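Local coordinates for protein ricin B lectin (Clostridium thermocellum, PDB 3VSF) that probably hydrolyses beta-1,3-galactan from the chain end with its family 43 glycoside hydrolase domain, and binds galactose through a beta-trefoil lectin domain, at residues L84-Y89 with G101-R106; A109-H114 with F160-S165; M123-T128 with P216-I221; G129-W134 with K154-K159. All blocks are in the same frame, centred on the assembly; numbering follows the deposited sequence.

In the fold
All four contacts lie in the glycoside hydrolase family 43 domain, on the same side of the chain's centre and away from the galactose-binding residues of the lectin domain. Contact 1 pairs the two last strands of one four-stranded sheet; contacts 2, 3 and 4 all reach the next sheet, 116-166. Contacts 1 and 2, with centres about 12 Å apart, meet where Val103 O and Phe160 N approach to 2.6 Å, a probable hydrogen bond linking two successive blades. Segment 129-134 of contact 4, also about 12 Å from contact 1 between centres, sends Met133 against Val86 and Leu104. Contacts 3 and 4 are neighbours, about 10 Å between centres, and contact 3 carries on to the following sheet, 187-228.

Contact 1 (L84-Y89 with G101-R106); sequences LGVSCY and GEVLSR
Glu102 lies across Gly85, Val86 and Ser87, and its side chain can be followed atom by atom. CB sits beside the carbonyl of Val86, and CG then comes down on the backbone of Gly85, 3.6 Å from its CA, where the glycine has no side chain to compete for the position. A bend at chi2 (65°) swings the carboxylate toward Ser87. There OE2 lies 2.8 Å from Ser87 OG as a hydrogen-bond acceptor, although the place of that hydroxyl is less sure. Tyr76 also bonds to OE2 and Tyr99 to OE1, so tyrosine hydroxyls hold both ends of the carboxylate.

On the other face Val86 and Leu104 run side by side in the same direction, CB to CB 3.8 Å, and Met133 of the neighbouring sheet covers both. At the corner of the second segment, Val103 CG1 rests on Cys88 CB at 3.6 Å, while its CG2 lies against the Val86 carbonyl and touches Val86 CG1 more loosely, at 4.1 Å.

In the backbone, Val86 N bonds to Leu104 O (2.7 Å) and Arg106 N to Leu84 O. The bonds from Val103 N to Val86 O and from Cys88 N to Gly101 O are weak. Gly85 with Ser105 and Ser87 with Glu102 are non-hydrogen-bonded antiparallel pairs; between them the strand is broken, with Val103 and Leu104 both set against Val86, consistent with a bulge or short loop. This is the outer hairpin of a four-stranded antiparallel blade, as in the five-bladed beta-propeller of family 43 glycoside hydrolases, whose edge strand here turns a corner at Val103 and Leu104.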
loop_
_atom_site.group_PDB
_atom_site.type_symbol
_atom_site.label_atom_id
_atom_site.label_comp_id
_atom_site.label_asym_id
_atom_site.label_seq_id
_atom_site.Cartn_x
_atom_site.Cartn_y
_atom_site.Cartn_z
ATOM N N LEU A 84 -11.610 0.454 23.014
ATOM C CA LEU A 84 -10.963 -0.090 24.203
ATOM C C LEU A 84 -9.680 0.677 24.511
ATOM O O LEU A 84 -9.501 1.184 25.619
ATOM C CB LEU A 84 -10.663 -1.580 24.017
ATOM C CG LEU A 84 -10.349 -2.423 25.258
ATOM C CD1 LEU A 84 -10.303 -3.899 24.896
ATOM C CD2 LEU A 84 -9.050 -1.995 25.928
ATOM N N GLY A 85 -8.788 0.759 23.530
ATOM C CA GLY A 85 -7.525 1.452 23.710
ATOM C C GLY A 85 -6.792 1.721 22.410
ATOM O O GLY A 85 -7.032 1.061 21.398
ATOM N N VAL A 86 -5.899 2.705 22.435
ATOM C CA VAL A 86 -5.064 3.013 21.283
ATOM C C VAL A 86 -3.648 2.512 21.531
ATOM O O VAL A 86 -2.837 3.190 22.162
ATOM C CB VAL A 86 -5.033 4.524 20.990
ATOM C CG1 VAL A 86 -4.080 4.826 19.843
ATOM C CG2 VAL A 86 -6.430 5.030 20.673
ATOM N N SER A 87 -3.359 1.313 21.034
ATOM C CA SER A 87 -2.083 0.657 21.288
ATOM C C SER A 87 -0.911 1.385 20.639
ATOM O O SER A 87 -1.089 2.195 19.731
ATOM C CB SER A 87 -2.129 -0.794 20.807
ATOM O OG SER A 87 -3.229 -1.482 21.376
ATOM N N CYS A 88 0.291 1.084 21.120
ATOM C CA CYS A 88 1.508 1.674 20.579
ATOM C C CYS A 88 2.638 0.653 20.552
ATOM O O CYS A 88 3.006 0.093 21.585
ATOM C CB CYS A 88 1.927 2.893 21.400
ATOM S SG CYS A 88 3.525 3.589 20.921
ATOM N N TYR A 89 3.183 0.413 19.365
ATOM C CA TYR A 89 4.281 -0.532 19.207
ATOM C C TYR A 89 5.540 0.173 18.715
ATOM O O TYR A 89 5.472 1.083 17.890
ATOM C CB TYR A 89 3.883 -1.659 18.252
ATOM C CG TYR A 89 2.725 -2.496 18.751
ATOM C CD1 TYR A 89 1.412 -2.092 18.548
ATOM C CD2 TYR A 89 2.947 -3.690 19.423
ATOM C CE1 TYR A 89 0.352 -2.854 19.001
ATOM C CE2 TYR A 89 1.893 -4.460 19.878
ATOM C CZ TYR A 89 0.598 -4.038 19.665
ATOM O OH TYR A 89 -0.453 -4.800 20.118
ATOM N N GLY A 101 2.090 -0.555 25.483
ATOM C CA GLY A 101 0.875 -0.231 26.209
ATOM C C GLY A 101 -0.063 0.679 25.442
ATOM O O GLY A 101 0.171 0.988 24.274
ATOM N N GLU A 102 -1.132 1.109 26.106
ATOM C CA GLU A 102 -2.115 1.993 25.491
ATOM C C GLU A 102 -1.830 3.456 25.804
ATOM O O GLU A 102 -2.088 3.923 26.913
ATOM C CB GLU A 102 -3.529 1.629 25.948
ATOM C CG GLU A 102 -4.244 0.628 25.051
ATOM C CD GLU A 102 -3.579 -0.735 25.034
ATOM O OE1 GLU A 102 -2.754 -1.008 25.931
ATOM O OE2 GLU A 102 -3.881 -1.532 24.122
ATOM N N VAL A 103 -1.297 4.174 24.821
ATOM C CA VAL A 103 -1.042 5.601 24.972
ATOM C C VAL A 103 -2.351 6.343 25.219
ATOM O O VAL A 103 -2.360 7.444 25.767
ATOM C CB VAL A 103 -0.347 6.187 23.730
ATOM C CG1 VAL A 103 1.033 5.571 23.554
ATOM C CG2 VAL A 103 -1.198 5.968 22.488
ATOM N N LEU A 104 -3.454 5.727 24.808
ATOM C CA LEU A 104 -4.779 6.283 25.044
ATOM C C LEU A 104 -5.742 5.156 25.397
ATOM O O LEU A 104 -5.751 4.112 24.748
ATOM C CB LEU A 104 -5.276 7.036 23.809
ATOM C CG LEU A 104 -6.459 7.982 24.018
ATOM C CD1 LEU A 104 -6.047 9.159 24.889
ATOM C CD2 LEU A 104 -7.003 8.470 22.686
ATOM N N SER A 105 -6.545 5.367 26.434
ATOM C CA SER A 105 -7.480 4.345 26.892
ATOM C C SER A 105 -8.897 4.892 26.985
ATOM O O SER A 105 -9.113 6.103 26.910
ATOM C CB SER A 105 -7.043 3.796 28.251
ATOM O OG SER A 105 -7.965 2.835 28.736
ATOM N N ARG A 106 -9.863 3.992 27.145
ATOM C CA ARG A 106 -11.249 4.390 27.350
ATOM C C ARG A 106 -11.398 5.026 28.727
ATOM O O ARG A 106 -12.455 5.552 29.072
ATOM C CB ARG A 106 -12.179 3.183 27.218
ATOM C CG ARG A 106 -11.929 2.093 28.247
ATOM C CD ARG A 106 -12.830 0.890 28.012
ATOM N NE ARG A 106 -14.242 1.262 27.958
ATOM C CZ ARG A 106 -15.026 1.381 29.025
ATOM N NH1 ARG A 106 -14.537 1.160 30.238
ATOM N NH2 ARG A 106 -16.300 1.721 28.880
#

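Contact 2 (A109-H114 with F160-S165); sequences APELNH and FTYIRS
Tyr162 OH donates to Glu111 OE2 at 2.9 Å, and this bond ties the loop 109-114 to strand 161-166. The hydroxyl meets the oxygen from above the carboxylate, 54° out of its plane, and the carboxylate stands almost perpendicular to the tyrosine ring (87°). Ser165 OG approaches the same carboxylate, 3.1 Å from Glu111 OE1, but its bonding there is weak and which oxygen it favours is not settled. Arg147 also bonds to the serine hydroxyl, so a positive charge is near and would probably favour the ionised glutamate. Trp137 NE1 bonds to the carbonyl of Glu111.

Next comes the tyrosine ring itself. Leu112 lies over one face, with CG 4.1 Å from the centroid in a CH-pi contact and its two methyls spread along one side of the ring, CD1 3.4 Å from CD2 of Tyr162. Ala109 CB adds an oblique contact, 3.5 Å from Tyr162 CD1. With CG anti to its own backbone N (chi1 -174°), Tyr162 is directed across to the loop.

Outward again, Leu112 packs on Trp137. The whole is a surface contact within the propeller-type domain: the connection between two successive four-stranded sheets folds back over the outermost strand of the second.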
loop_
_atom_site.group_PDB
_atom_site.type_symbol
_atom_site.label_atom_id
_atom_site.label_comp_id
_atom_site.label_asym_id
_atom_site.label_seq_id
_atom_site.Cartn_x
_atom_site.Cartn_y
_atom_site.Cartn_z
ATOM N N ALA A 109 -10.575 9.552 29.412
ATOM C CA ALA A 109 -11.571 10.619 29.469
ATOM C C ALA A 109 -12.976 10.056 29.677
ATOM O O ALA A 109 -13.225 8.885 29.393
ATOM C CB ALA A 109 -11.515 11.462 28.202
ATOM N N PRO A 110 -13.898 10.893 30.175
ATOM C CA PRO A 110 -15.278 10.467 30.428
ATOM C C PRO A 110 -16.022 10.088 29.150
ATOM O O PRO A 110 -16.779 9.118 29.146
ATOM C CB PRO A 110 -15.916 11.708 31.063
ATOM C CG PRO A 110 -15.078 12.848 30.594
ATOM C CD PRO A 110 -13.685 12.306 30.536
ATOM N N GLU A 111 -15.810 10.848 28.080
ATOM C CA GLU A 111 -16.501 10.588 26.822
ATOM C C GLU A 111 -15.821 9.484 26.016
ATOM O O GLU A 111 -16.322 9.068 24.972
ATOM C CB GLU A 111 -16.616 11.867 25.988
ATOM C CG GLU A 111 -15.289 12.515 25.641
ATOM C CD GLU A 111 -15.460 13.777 24.820
ATOM O OE1 GLU A 111 -16.614 14.119 24.488
ATOM O OE2 GLU A 111 -14.442 14.427 24.505
ATOM N N LEU A 112 -14.681 9.013 26.507
ATOM C CA LEU A 112 -13.972 7.915 25.859
ATOM C C LEU A 112 -14.415 6.571 26.426
ATOM O O LEU A 112 -13.949 5.519 25.991
ATOM C CB LEU A 112 -12.458 8.079 26.011
ATOM C CG LEU A 112 -11.835 9.302 25.337
ATOM C CD1 LEU A 112 -10.329 9.317 25.551
ATOM C CD2 LEU A 112 -12.170 9.327 23.854
ATOM N N ASN A 113 -15.318 6.614 27.400
ATOM C CA ASN A 113 -15.840 5.399 28.014
ATOM C C ASN A 113 -16.695 4.591 27.045
ATOM O O ASN A 113 -16.422 3.420 26.786
ATOM C CB ASN A 113 -16.646 5.736 29.270
ATOM C CG ASN A 113 -15.774 6.219 30.414
ATOM O OD1 ASN A 113 -15.274 7.342 30.396
ATOM N ND2 ASN A 113 -15.593 5.371 31.420
ATOM N N HIS A 114 -17.728 5.227 26.509
ATOM C CA HIS A 114 -18.655 4.557 25.608
ATOM C C HIS A 114 -18.691 5.271 24.260
ATOM O O HIS A 114 -19.564 6.104 24.014
ATOM C CB HIS A 114 -20.052 4.524 26.230
ATOM C CG HIS A 114 -21.042 3.707 25.461
ATOM N ND1 HIS A 114 -21.154 2.340 25.608
ATOM C CD2 HIS A 114 -21.969 4.063 24.543
ATOM C CE1 HIS A 114 -22.106 1.891 24.810
ATOM N NE2 HIS A 114 -22.618 2.916 24.153
ATOM N N PHE A 160 -0.932 9.377 26.820
ATOM C CA PHE A 160 -1.436 10.625 26.257
ATOM C C PHE A 160 -2.568 11.199 27.103
ATOM O O PHE A 160 -3.294 10.461 27.770
ATOM C CB PHE A 160 -1.917 10.412 24.819
ATOM C CG PHE A 160 -0.814 10.426 23.802
ATOM C CD1 PHE A 160 -0.764 11.411 22.830
ATOM C CD2 PHE A 160 0.177 9.460 23.818
ATOM C CE1 PHE A 160 0.250 11.429 21.890
ATOM C CE2 PHE A 160 1.193 9.472 22.882
ATOM C CZ PHE A 160 1.230 10.459 21.918
ATOM N N THR A 161 -2.713 12.519 27.068
ATOM C CA THR A 161 -3.789 13.187 27.789
ATOM C C THR A 161 -4.846 13.693 26.812
ATOM O O THR A 161 -4.579 14.573 25.993
ATOM C CB THR A 161 -3.268 14.364 28.641
ATOM O OG1 THR A 161 -2.935 15.468 27.792
ATOM C CG2 THR A 161 -2.036 13.945 29.433
ATOM N N TYR A 162 -6.043 13.124 26.897
ATOM C CA TYR A 162 -7.132 13.502 26.005
ATOM C C TYR A 162 -7.529 14.958 26.223
ATOM O O TYR A 162 -7.536 15.447 27.352
ATOM C CB TYR A 162 -8.336 12.585 26.222
ATOM C CG TYR A 162 -9.465 12.804 25.241
ATOM C CD1 TYR A 162 -10.540 13.621 25.562
ATOM C CD2 TYR A 162 -9.455 12.192 23.995
ATOM C CE1 TYR A 162 -11.574 13.823 24.669
ATOM C CE2 TYR A 162 -10.485 12.387 23.095
ATOM C CZ TYR A 162 -11.542 13.203 23.438
ATOM O OH TYR A 162 -12.571 13.401 22.545
ATOM N N ILE A 163 -7.855 15.650 25.135
ATOM C CA ILE A 163 -8.235 17.055 25.213
ATOM C C ILE A 163 -9.738 17.240 25.037
ATOM O O ILE A 163 -10.456 17.506 25.999
ATOM C CB ILE A 163 -7.497 17.902 24.160
ATOM C CG1 ILE A 163 -5.983 17.796 24.354
ATOM C CG2 ILE A 163 -7.936 19.353 24.239
ATOM C CD1 ILE A 163 -5.189 18.677 23.413
ATOM N N ARG A 164 -10.207 17.097 23.802
ATOM C CA ARG A 164 -11.613 17.322 23.489
ATOM C C ARG A 164 -11.989 16.721 22.141
ATOM O O ARG A 164 -11.122 16.374 21.338
ATOM C CB ARG A 164 -11.913 18.820 23.472
ATOM C CG ARG A 164 -10.960 19.607 22.591
ATOM C CD ARG A 164 -11.671 20.693 21.806
ATOM N NE ARG A 164 -10.768 21.348 20.865
ATOM C CZ ARG A 164 -11.153 22.228 19.946
ATOM N NH1 ARG A 164 -12.431 22.563 19.840
ATOM N NH2 ARG A 164 -10.257 22.771 19.132
ATOM N N SER A 165 -13.290 16.605 21.900
ATOM C CA SER A 165 -13.801 16.177 20.606
ATOM C C SER A 165 -14.692 17.279 20.045
ATOM O O SER A 165 -15.388 17.961 20.796
ATOM C CB SER A 165 -14.583 14.870 20.741
ATOM O OG SER A 165 -15.669 15.011 21.638
#

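Contact 3 (M123-T128 with P216-I221); sequences MYNAST and PDYKNI
Asn125 and Tyr218 carry most of this contact: Asn125 both hydrogen-bonds across and packs on the ring of Tyr218. The one hydrogen bond between the segments runs from Asn125 ND2 to Pro216 O, 2.7 Å long; the amide nitrogen lies in the carbonyl plane, on a lone pair, although the oxygen is tilted 24° from the amide's own plane. The other end of the amide works locally: Asn125 OD1 accepts weak bonds from the backbone N of Ser127 and of Thr128. One side chain thus may help to steady its own turn while it bonds to the neighbouring loop.

The aromatic packing is two-sided. Over one face of the Tyr218 ring comes Met123 CE, 3.8 Å from the centroid as a CH-pi contact, with SD set obliquely in a Met-aromatic arrangement. A bend at chi3 (-58°) curls that methyl over the ring. Asn125 ND2 lies over the opposite face, offset toward the rim, while Asn125 CB is 3.6 Å from Tyr218 CD2. The carbonyl O of Tyr124 stands at the ring's edge. Beyond the ring, Tyr218 OH bonds to Gly195 O.

Turn bonds shape the second segment. Asp217 OD1 accepts from Lys219 N at 2.8 Å, an Asx turn, and Thr215 OG1 also bonds to that oxygen. Tyr218, at its centre, has a positive phi (71°), and Trp134 NE1 holds its carbonyl.

In the fold, two hairpin connections from adjacent antiparallel sheets meet: the turn between strands 116-124 and 131-138 lies against the one between 208-214 and 221-228, turn-to-turn packing between neighbouring blades, consistent with the family 43 beta-propeller.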
loop_
_atom_site.group_PDB
_atom_site.type_symbol
_atom_site.label_atom_id
_atom_site.label_comp_id
_atom_site.label_asym_id
_atom_site.label_seq_id
_atom_site.Cartn_x
_atom_site.Cartn_y
_atom_site.Cartn_z
ATOM N N MET A 123 1.422 12.882 15.206
ATOM C CA MET A 123 2.386 13.760 14.557
ATOM C C MET A 123 3.260 14.439 15.606
ATOM O O MET A 123 2.836 14.623 16.746
ATOM C CB MET A 123 1.661 14.810 13.712
ATOM C CG MET A 123 0.681 15.669 14.496
ATOM S SD MET A 123 -0.416 16.635 13.440
ATOM C CE MET A 123 0.769 17.575 12.481
ATOM N N TYR A 124 4.479 14.803 15.223
ATOM C CA TYR A 124 5.403 15.447 16.152
ATOM C C TYR A 124 5.576 16.937 15.869
ATOM O O TYR A 124 5.606 17.364 14.714
ATOM C CB TYR A 124 6.764 14.751 16.141
ATOM C CG TYR A 124 7.826 15.490 16.923
ATOM C CD1 TYR A 124 8.772 16.276 16.276
ATOM C CD2 TYR A 124 7.876 15.414 18.309
ATOM C CE1 TYR A 124 9.742 16.958 16.986
ATOM C CE2 TYR A 124 8.842 16.093 19.028
ATOM C CZ TYR A 124 9.772 16.863 18.363
ATOM O OH TYR A 124 10.737 17.541 19.071
ATOM N N ASN A 125 5.695 17.720 16.936
ATOM C CA ASN A 125 5.897 19.159 16.822
ATOM C C ASN A 125 7.305 19.551 17.256
ATOM O O ASN A 125 7.695 19.328 18.402
ATOM C CB ASN A 125 4.859 19.906 17.662
ATOM C CG ASN A 125 4.881 21.404 17.427
ATOM O OD1 ASN A 125 5.913 21.978 17.077
ATOM N ND2 ASN A 125 3.736 22.048 17.621
ATOM N N ALA A 126 8.068 20.132 16.334
ATOM C CA ALA A 126 9.436 20.548 16.624
ATOM C C ALA A 126 9.465 21.707 17.614
ATOM O O ALA A 126 10.267 21.718 18.549
ATOM C CB ALA A 126 10.158 20.927 15.340
ATOM N N SER A 127 8.585 22.680 17.401
ATOM C CA SER A 127 8.503 23.854 18.262
ATOM C C SER A 127 8.267 23.467 19.719
ATOM O O SER A 127 9.120 23.691 20.579
ATOM C CB SER A 127 7.384 24.784 17.788
ATOM O OG SER A 127 7.543 25.119 16.421
ATOM N N THR A 128 7.103 22.884 19.985
ATOM C CA THR A 128 6.718 22.515 21.342
ATOM C C THR A 128 7.575 21.377 21.892
ATOM O O THR A 128 8.096 21.462 23.003
ATOM C CB THR A 128 5.238 22.096 21.410
ATOM O OG1 THR A 128 5.039 20.906 20.638
ATOM C CG2 THR A 128 4.345 23.202 20.867
ATOM N N PRO A 216 0.124 26.502 15.216
ATOM C CA PRO A 216 1.508 26.108 15.503
ATOM C C PRO A 216 1.626 24.963 16.508
ATOM O O PRO A 216 2.593 24.205 16.447
ATOM C CB PRO A 216 2.110 27.385 16.089
ATOM C CG PRO A 216 1.362 28.477 15.414
ATOM C CD PRO A 216 -0.045 27.968 15.241
ATOM N N ASP A 217 0.661 24.837 17.414
ATOM C CA ASP A 217 0.722 23.811 18.453
ATOM C C ASP A 217 0.191 22.454 17.985
ATOM O O ASP A 217 0.300 21.459 18.703
ATOM C CB ASP A 217 -0.014 24.273 19.716
ATOM C CG ASP A 217 -1.454 24.664 19.445
ATOM O OD1 ASP A 217 -2.104 24.012 18.602
ATOM O OD2 ASP A 217 -1.938 25.626 20.078
ATOM N N TYR A 218 -0.383 22.427 16.785
ATOM C CA TYR A 218 -0.923 21.200 16.194
ATOM C C TYR A 218 -2.195 20.709 16.884
ATOM O O TYR A 218 -2.869 19.808 16.385
ATOM C CB TYR A 218 0.119 20.078 16.198
ATOM C CG TYR A 218 1.272 20.276 15.241
ATOM C CD1 TYR A 218 1.298 21.349 14.360
ATOM C CD2 TYR A 218 2.333 19.381 15.213
ATOM C CE1 TYR A 218 2.353 21.527 13.485
ATOM C CE2 TYR A 218 3.389 19.549 14.342
ATOM C CZ TYR A 218 3.394 20.623 13.480
ATOM O OH TYR A 218 4.448 20.789 12.612
ATOM N N LYS A 219 -2.519 21.297 18.030
ATOM C CA LYS A 219 -3.645 20.831 18.835
ATOM C C LYS A 219 -4.976 21.463 18.435
ATOM O O LYS A 219 -6.034 21.031 18.891
ATOM C CB LYS A 219 -3.369 21.069 20.323
ATOM C CG LYS A 219 -2.317 20.140 20.910
ATOM C CD LYS A 219 -1.883 20.587 22.298
ATOM C CE LYS A 219 -1.128 21.905 22.240
ATOM N NZ LYS A 219 -0.615 22.318 23.576
ATOM N N ASN A 220 -4.921 22.479 17.579
ATOM C CA ASN A 220 -6.129 23.173 17.145
ATOM C C ASN A 220 -6.152 23.425 15.641
ATOM O O ASN A 220 -5.135 23.282 14.963
ATOM C CB ASN A 220 -6.286 24.494 17.900
ATOM C CG ASN A 220 -6.361 24.302 19.404
ATOM O OD1 ASN A 220 -6.918 23.318 19.889
ATOM N ND2 ASN A 220 -5.796 25.245 20.148
ATOM N N ILE A 221 -7.319 23.803 15.126
ATOM C CA ILE A 221 -7.474 24.085 13.703
ATOM C C ILE A 221 -7.429 25.585 13.424
ATOM O O ILE A 221 -8.246 26.346 13.939
ATOM C CB ILE A 221 -8.786 23.495 13.149
ATOM C CG1 ILE A 221 -8.743 21.967 13.200
ATOM C CG2 ILE A 221 -9.029 23.973 11.726
ATOM C CD1 ILE A 221 -9.972 21.300 12.628
#

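Contact 4 (G129-W134 with K154-K159); sequences GEFVMW and KTPDGK
Glu130 and Lys154 come closest in the backbone, CA to CA 4.6 Å, where strand 131-138 is about to begin and its neighbour 147-153 has just ended; from here 154-159 continues as a loop that passes over Phe131. Their side chains also meet, by a salt bridge: Lys154 NZ stands 3.2 Å from Glu130 OE2, above the carboxylate and 43° out of its plane. A bend at chi2 (-63°) brings the ammonium back across to the glutamate. The other oxygen, OE1, has a salt bridge to Lys219, so this carboxylate is shared by two lysines, which would probably keep it ionised.

The apolar half belongs to Phe131. Pro156 lies over one face of its ring, with CB 4.1 Å from the centroid in a CH-pi contact and CD 3.4 Å from Phe131 CE2. The carbonyl O of Lys154 stands at the ring edge, near its plane. His66 meets the same phenyl ring edge-to-face and Tyr124 packs against it too, while Tyr73 OH bonds to the carbonyl of Pro156. A proline CH-pi contact on phenylalanine, beside a salt bridge, thus joins the connection between the last two strands of a propeller-type blade to the blade's own second strand.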
loop_
_atom_site.group_PDB
_atom_site.type_symbol
_atom_site.label_atom_id
_atom_site.label_comp_id
_atom_site.label_asym_id
_atom_site.label_seq_id
_atom_site.Cartn_x
_atom_site.Cartn_y
_atom_site.Cartn_z
ATOM N N GLY A 129 7.716 20.315 21.106
ATOM C CA GLY A 129 8.459 19.144 21.536
ATOM C C GLY A 129 7.537 18.088 22.114
ATOM O O GLY A 129 7.972 17.200 22.847
ATOM N N GLU A 130 6.255 18.189 21.779
ATOM C CA GLU A 130 5.257 17.246 22.265
ATOM C C GLU A 130 4.527 16.578 21.105
ATOM O O GLU A 130 4.359 17.170 20.039
ATOM C CB GLU A 130 4.261 17.951 23.190
ATOM C CG GLU A 130 3.506 19.096 22.536
ATOM C CD GLU A 130 2.724 19.927 23.533
ATOM O OE1 GLU A 130 2.056 20.894 23.111
ATOM O OE2 GLU A 130 2.779 19.615 24.742
ATOM N N PHE A 131 4.099 15.337 21.319
ATOM C CA PHE A 131 3.432 14.564 20.276
ATOM C C PHE A 131 1.919 14.755 20.312
ATOM O O PHE A 131 1.263 14.399 21.289
ATOM C CB PHE A 131 3.774 13.080 20.415
ATOM C CG PHE A 131 5.241 12.781 20.288
ATOM C CD1 PHE A 131 5.794 12.477 19.056
ATOM C CD2 PHE A 131 6.065 12.800 21.400
ATOM C CE1 PHE A 131 7.143 12.199 18.934
ATOM C CE2 PHE A 131 7.415 12.523 21.284
ATOM C CZ PHE A 131 7.953 12.222 20.049
ATOM N N VAL A 132 1.373 15.312 19.237
ATOM C CA VAL A 132 -0.064 15.535 19.133
ATOM C C VAL A 132 -0.742 14.376 18.407
ATOM O O VAL A 132 -0.265 13.920 17.368
ATOM C CB VAL A 132 -0.376 16.853 18.398
ATOM C CG1 VAL A 132 -1.878 17.070 18.305
ATOM C CG2 VAL A 132 0.294 18.022 19.105
ATOM N N MET A 133 -1.853 13.903 18.963
ATOM C CA MET A 133 -2.574 12.770 18.392
ATOM C C MET A 133 -3.996 13.137 17.975
ATOM O O MET A 133 -4.759 13.697 18.762
ATOM C CB MET A 133 -2.606 11.604 19.384
ATOM C CG MET A 133 -3.574 10.496 19.008
ATOM S SD MET A 133 -3.543 9.120 20.170
ATOM C CE MET A 133 -4.993 8.208 19.652
ATOM N N TRP A 134 -4.344 12.817 16.733
ATOM C CA TRP A 134 -5.687 13.055 16.221
ATOM C C TRP A 134 -6.396 11.735 15.942
ATOM O O TRP A 134 -5.758 10.684 15.873
ATOM C CB TRP A 134 -5.636 13.907 14.955
ATOM C CG TRP A 134 -5.211 15.317 15.211
ATOM C CD1 TRP A 134 -3.942 15.761 15.442
ATOM C CD2 TRP A 134 -6.057 16.471 15.263
ATOM N NE1 TRP A 134 -3.947 17.122 15.636
ATOM C CE2 TRP A 134 -5.234 17.582 15.530
ATOM C CE3 TRP A 134 -7.432 16.673 15.109
ATOM C CZ2 TRP A 134 -5.738 18.874 15.647
ATOM C CZ3 TRP A 134 -7.932 17.958 15.225
ATOM C CH2 TRP A 134 -7.087 19.042 15.491
ATOM N N LYS A 154 4.233 14.354 26.201
ATOM C CA LYS A 154 5.611 14.821 26.103
ATOM C C LYS A 154 6.504 13.736 25.511
ATOM O O LYS A 154 7.564 14.022 24.955
ATOM C CB LYS A 154 6.133 15.247 27.477
ATOM C CG LYS A 154 5.360 16.396 28.110
ATOM C CD LYS A 154 5.466 17.664 27.276
ATOM C CE LYS A 154 4.738 18.824 27.938
ATOM N NZ LYS A 154 4.849 20.079 27.143
ATOM N N THR A 155 6.062 12.488 25.633
ATOM C CA THR A 155 6.799 11.347 25.101
ATOM C C THR A 155 5.936 10.568 24.112
ATOM O O THR A 155 4.708 10.626 24.179
ATOM C CB THR A 155 7.264 10.406 26.228
ATOM O OG1 THR A 155 6.126 9.926 26.954
ATOM C CG2 THR A 155 8.196 11.137 27.181
ATOM N N PRO A 156 6.577 9.835 23.188
ATOM C CA PRO A 156 5.851 9.082 22.160
ATOM C C PRO A 156 5.065 7.904 22.732
ATOM O O PRO A 156 3.879 7.761 22.437
ATOM C CB PRO A 156 6.971 8.572 21.247
ATOM C CG PRO A 156 8.172 8.518 22.123
ATOM C CD PRO A 156 8.037 9.685 23.052
ATOM N N ASP A 157 5.720 7.075 23.537
ATOM C CA ASP A 157 5.087 5.882 24.089
ATOM C C ASP A 157 4.516 6.116 25.485
ATOM O O ASP A 157 4.172 5.168 26.192
ATOM C CB ASP A 157 6.075 4.714 24.108
ATOM C CG ASP A 157 7.437 5.112 24.638
ATOM O OD1 ASP A 157 8.445 4.529 24.187
ATOM O OD2 ASP A 157 7.502 6.010 25.504
ATOM N N GLY A 158 4.415 7.383 25.875
ATOM C CA GLY A 158 3.863 7.737 27.169
ATOM C C GLY A 158 2.353 7.880 27.127
ATOM O O GLY A 158 1.765 8.019 26.056
ATOM N N LYS A 159 1.726 7.841 28.299
ATOM C CA LYS A 159 0.279 7.982 28.398
ATOM C C LYS A 159 -0.160 9.357 27.902
ATOM O O LYS A 159 0.197 10.380 28.487
ATOM C CB LYS A 159 -0.181 7.783 29.844
ATOM C CG LYS A 159 0.451 6.593 30.555
ATOM C CD LYS A 159 -0.013 5.268 29.974
ATOM C CE LYS A 159 0.562 4.097 30.760
ATOM N NZ LYS A 159 0.077 2.782 30.259
#